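Local coordinates for protein GCN5-related N-acetyltransferase (Kribbella flavida, PDB 4MY0) that probably transfers an acetyl group from acetyl-CoA to an amine, perhaps of an aminoglycoside, as expected of a GCN5-related N-acetyltransferase, at residues V4-R9 with P92-R97. Residues are numbered along the deposited sequence; the frame is centred on the assembly and turned at random.
Sequences VTDDLR and PEYRGR. Unlike the reference sequence in segment 4-9: Val4 (reference Met). With AC8 ([(2R,3R,4R,5R)-5-(6-amino-9H-purin-9-yl)-3,4-bis(phosphonooxy)tetrahydrofuran-2-yl]methyl (3R)-3-hydroxy-2,2-dimethyl-4-oxo-4-({3-oxo-3-[(2-sulfanylethyl)amino]propyl}amino)butyl dihydrogen diphosphate), chain L.
Tyr94 reaches across to Asp6 with its phenol, and Tyr94 OH donates a hydrogen bond of 2.6 Å to Asp6 OD1. The hydroxyl meets OD1 on the syn side of the carboxylate, 34° out of its plane, and the carboxylate is turned 48° against the ring. Asp6 CG lies in the plane of the Tyr94 ring at its edge, and Asp6 OD2 comes within 3.4 Å of Tyr94 CE1. Beside this polar grip, Leu8 brings one methyl to the ring, Leu8 CD2 standing 4.0 Å from Tyr94 CE1 and approaching obliquely. In Tyr94 the ring carbon CG is anti to the carbonyl carbon (chi1 -81°), which sends the phenol toward the loop that leads into strand 8-12, the first strand of the GNAT fold, while the backbone runs on into the pyrophosphate-binding loop before helix 99-113. There Gly96 N donates a 3.0 Å hydrogen bond to O5A of the bound coenzyme A derivative, and Gly98 and Gly100 add further backbone donors. Arg95 lays its guanidinium against the pantetheine arm, C7P lying 3.7 Å above the centre of one face and Pro92 CA over the opposite face, offset toward its rim. Farther out, Ser58 OG of strand 53-58 hydrogen-bonds Asp6 OD1 too, while Asp6 OD2 is taken by the backbone N of Asn2, a residue probably left from the expression tag, and Ser245 of the second subunit holds Arg95 NH2.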
# COMPACT_ATOMS: atom_id res chain seq x y z
N VAL C 4 24.16 -37.42 -21.29
CA VAL C 4 25.06 -38.12 -22.21
C VAL C 4 26.48 -37.54 -22.20
O VAL C 4 27.45 -38.28 -22.31
CB VAL C 4 24.53 -38.11 -23.65
CG1 VAL C 4 25.49 -38.89 -24.58
CG2 VAL C 4 23.13 -38.69 -23.71
N THR C 5 26.61 -36.23 -22.07
CA THR C 5 27.94 -35.61 -22.20
C THR C 5 28.46 -35.01 -20.90
O THR C 5 29.64 -34.66 -20.82
CB THR C 5 27.98 -34.53 -23.29
OG1 THR C 5 26.89 -33.62 -23.11
CG2 THR C 5 27.87 -35.15 -24.68
N ASP C 6 27.60 -34.87 -19.90
CA ASP C 6 28.02 -34.29 -18.62
C ASP C 6 29.11 -35.13 -17.99
O ASP C 6 29.12 -36.35 -18.12
CB ASP C 6 26.85 -34.16 -17.64
CG ASP C 6 25.92 -33.00 -17.98
OD1 ASP C 6 26.41 -32.01 -18.57
OD2 ASP C 6 24.71 -33.07 -17.67
N ASP C 7 30.04 -34.47 -17.30
CA ASP C 7 31.06 -35.18 -16.53
C ASP C 7 31.19 -34.42 -15.22
O ASP C 7 32.11 -33.62 -15.03
CB ASP C 7 32.38 -35.22 -17.29
CG ASP C 7 33.51 -35.83 -16.47
OD1 ASP C 7 33.22 -36.62 -15.54
OD2 ASP C 7 34.69 -35.51 -16.76
N LEU C 8 30.24 -34.66 -14.32
CA LEU C 8 30.10 -33.83 -13.13
C LEU C 8 31.08 -34.23 -12.05
O LEU C 8 31.18 -35.39 -11.68
CB LEU C 8 28.67 -33.90 -12.60
CG LEU C 8 27.59 -33.30 -13.50
CD1 LEU C 8 26.27 -34.00 -13.27
CD2 LEU C 8 27.47 -31.79 -13.24
N ARG C 9 31.82 -33.25 -11.53
CA ARG C 9 32.72 -33.54 -10.42
C ARG C 9 32.96 -32.33 -9.53
O ARG C 9 32.90 -31.16 -9.96
CB ARG C 9 34.04 -34.13 -10.91
CG ARG C 9 34.79 -33.21 -11.81
CD ARG C 9 35.89 -33.91 -12.59
NE ARG C 9 36.46 -32.95 -13.53
CZ ARG C 9 37.44 -32.10 -13.23
NH1 ARG C 9 38.00 -32.12 -12.02
NH2 ARG C 9 37.89 -31.24 -14.14
N PRO C 92 20.70 -23.01 -13.42
CA PRO C 92 19.30 -23.44 -13.57
C PRO C 92 19.11 -24.78 -14.28
O PRO C 92 18.31 -25.60 -13.80
CB PRO C 92 18.66 -22.30 -14.38
CG PRO C 92 19.43 -21.07 -13.94
CD PRO C 92 20.88 -21.58 -13.78
N GLU C 93 19.83 -25.01 -15.37
CA GLU C 93 19.62 -26.24 -16.13
C GLU C 93 20.31 -27.43 -15.47
O GLU C 93 20.26 -28.56 -15.99
CB GLU C 93 20.06 -26.06 -17.60
CG GLU C 93 21.57 -26.23 -17.88
CD GLU C 93 22.41 -25.03 -17.48
OE1 GLU C 93 23.54 -24.87 -18.01
OE2 GLU C 93 21.96 -24.25 -16.61
N TYR C 94 20.93 -27.20 -14.31
CA TYR C 94 21.55 -28.29 -13.57
C TYR C 94 20.88 -28.60 -12.23
O TYR C 94 21.32 -29.50 -11.52
CB TYR C 94 23.06 -28.06 -13.38
CG TYR C 94 23.85 -28.44 -14.60
CD1 TYR C 94 24.26 -29.75 -14.80
CD2 TYR C 94 24.14 -27.50 -15.58
CE1 TYR C 94 24.96 -30.12 -15.94
CE2 TYR C 94 24.84 -27.86 -16.73
CZ TYR C 94 25.24 -29.16 -16.90
OH TYR C 94 25.93 -29.53 -18.03
N ARG C 95 19.81 -27.87 -11.89
CA ARG C 95 19.08 -28.09 -10.63
C ARG C 95 18.16 -29.31 -10.69
O ARG C 95 17.70 -29.69 -11.76
CB ARG C 95 18.25 -26.84 -10.28
CG ARG C 95 19.09 -25.56 -10.16
CD ARG C 95 18.22 -24.29 -10.03
NE ARG C 95 19.07 -23.10 -10.00
CZ ARG C 95 18.67 -21.86 -10.32
NH1 ARG C 95 19.54 -20.87 -10.25
NH2 ARG C 95 17.42 -21.62 -10.72
N GLY C 96 17.87 -29.91 -9.54
CA GLY C 96 16.93 -31.02 -9.47
C GLY C 96 17.50 -32.31 -10.03
O GLY C 96 16.76 -33.20 -10.45
N ARG C 97 18.83 -32.41 -10.01
CA ARG C 97 19.55 -33.54 -10.60
C ARG C 97 20.61 -34.10 -9.65
O ARG C 97 21.45 -34.91 -10.07
CB ARG C 97 20.23 -33.08 -11.89
CG ARG C 97 19.23 -32.56 -12.91
CD ARG C 97 19.88 -31.93 -14.12
NE ARG C 97 18.92 -31.03 -14.75
CZ ARG C 97 17.98 -31.40 -15.62
NH1 ARG C 97 17.14 -30.50 -16.12
NH2 ARG C 97 17.87 -32.67 -15.98
N1A AC8 L . 11.94 -26.59 -3.62
O1A AC8 L . 20.64 -32.05 -4.96
P1A AC8 L . 19.34 -31.56 -5.57
C1B AC8 L . 14.98 -30.70 -3.32
S1P AC8 L . 20.52 -21.63 0.40
C2A AC8 L . 11.69 -27.78 -3.03
O2A AC8 L . 19.03 -31.96 -6.98
P2A AC8 L . 19.78 -28.84 -6.40
C2B AC8 L . 15.02 -31.80 -4.35
O2B AC8 L . 13.69 -32.19 -4.70
O2C AC8 L . 14.26 -33.88 -6.47
C2P AC8 L . 20.15 -22.13 -1.32
N3A AC8 L . 12.62 -28.75 -3.06
O3A AC8 L . 19.33 -29.97 -5.35
C3B AC8 L . 15.78 -32.90 -3.60
O3B AC8 L . 14.88 -33.54 -2.68
P3B AC8 L . 14.16 -34.98 -2.91
O3C AC8 L . 13.59 -31.53 -7.09
C3P AC8 L . 20.55 -20.89 -2.09
C4A AC8 L . 13.81 -28.54 -3.68
O4A AC8 L . 20.98 -29.33 -7.18
C4B AC8 L . 16.75 -32.14 -2.70
O4B AC8 L . 16.22 -30.82 -2.60
O4C AC8 L . 11.87 -33.10 -6.13
P4C AC8 L . 13.33 -32.72 -6.20
N4P AC8 L . 20.36 -20.90 -3.53
C5A AC8 L . 14.08 -27.32 -4.28
O5A AC8 L . 18.55 -28.35 -7.12
C5B AC8 L . 18.16 -32.09 -3.27
O5B AC8 L . 18.06 -31.98 -4.69
C5P AC8 L . 19.23 -20.85 -4.23
O5P AC8 L . 18.14 -20.86 -3.68
C6A AC8 L . 13.11 -26.32 -4.24
N6A AC8 L . 13.33 -25.11 -4.82
O6A AC8 L . 20.24 -27.68 -5.39
C6P AC8 L . 19.39 -20.76 -5.73
N7A AC8 L . 15.32 -27.39 -4.82
O7A AC8 L . 13.54 -34.96 -4.29
C7P AC8 L . 18.31 -21.46 -6.57
C8A AC8 L . 15.81 -28.62 -4.54
O8A AC8 L . 15.29 -35.98 -2.76
N8P AC8 L . 18.43 -22.90 -6.33
N9A AC8 L . 14.88 -29.32 -3.86
O9A AC8 L . 13.14 -35.01 -1.80
C9P AC8 L . 19.51 -23.66 -6.47
O9P AC8 L . 20.57 -23.19 -6.86
CAP AC8 L . 19.42 -25.15 -6.17
OAP AC8 L . 18.17 -25.67 -6.65
CBP AC8 L . 19.52 -25.49 -4.68
CCP AC8 L . 19.31 -27.01 -4.52
CDP AC8 L . 20.90 -25.12 -4.14
CEP AC8 L . 18.45 -24.77 -3.87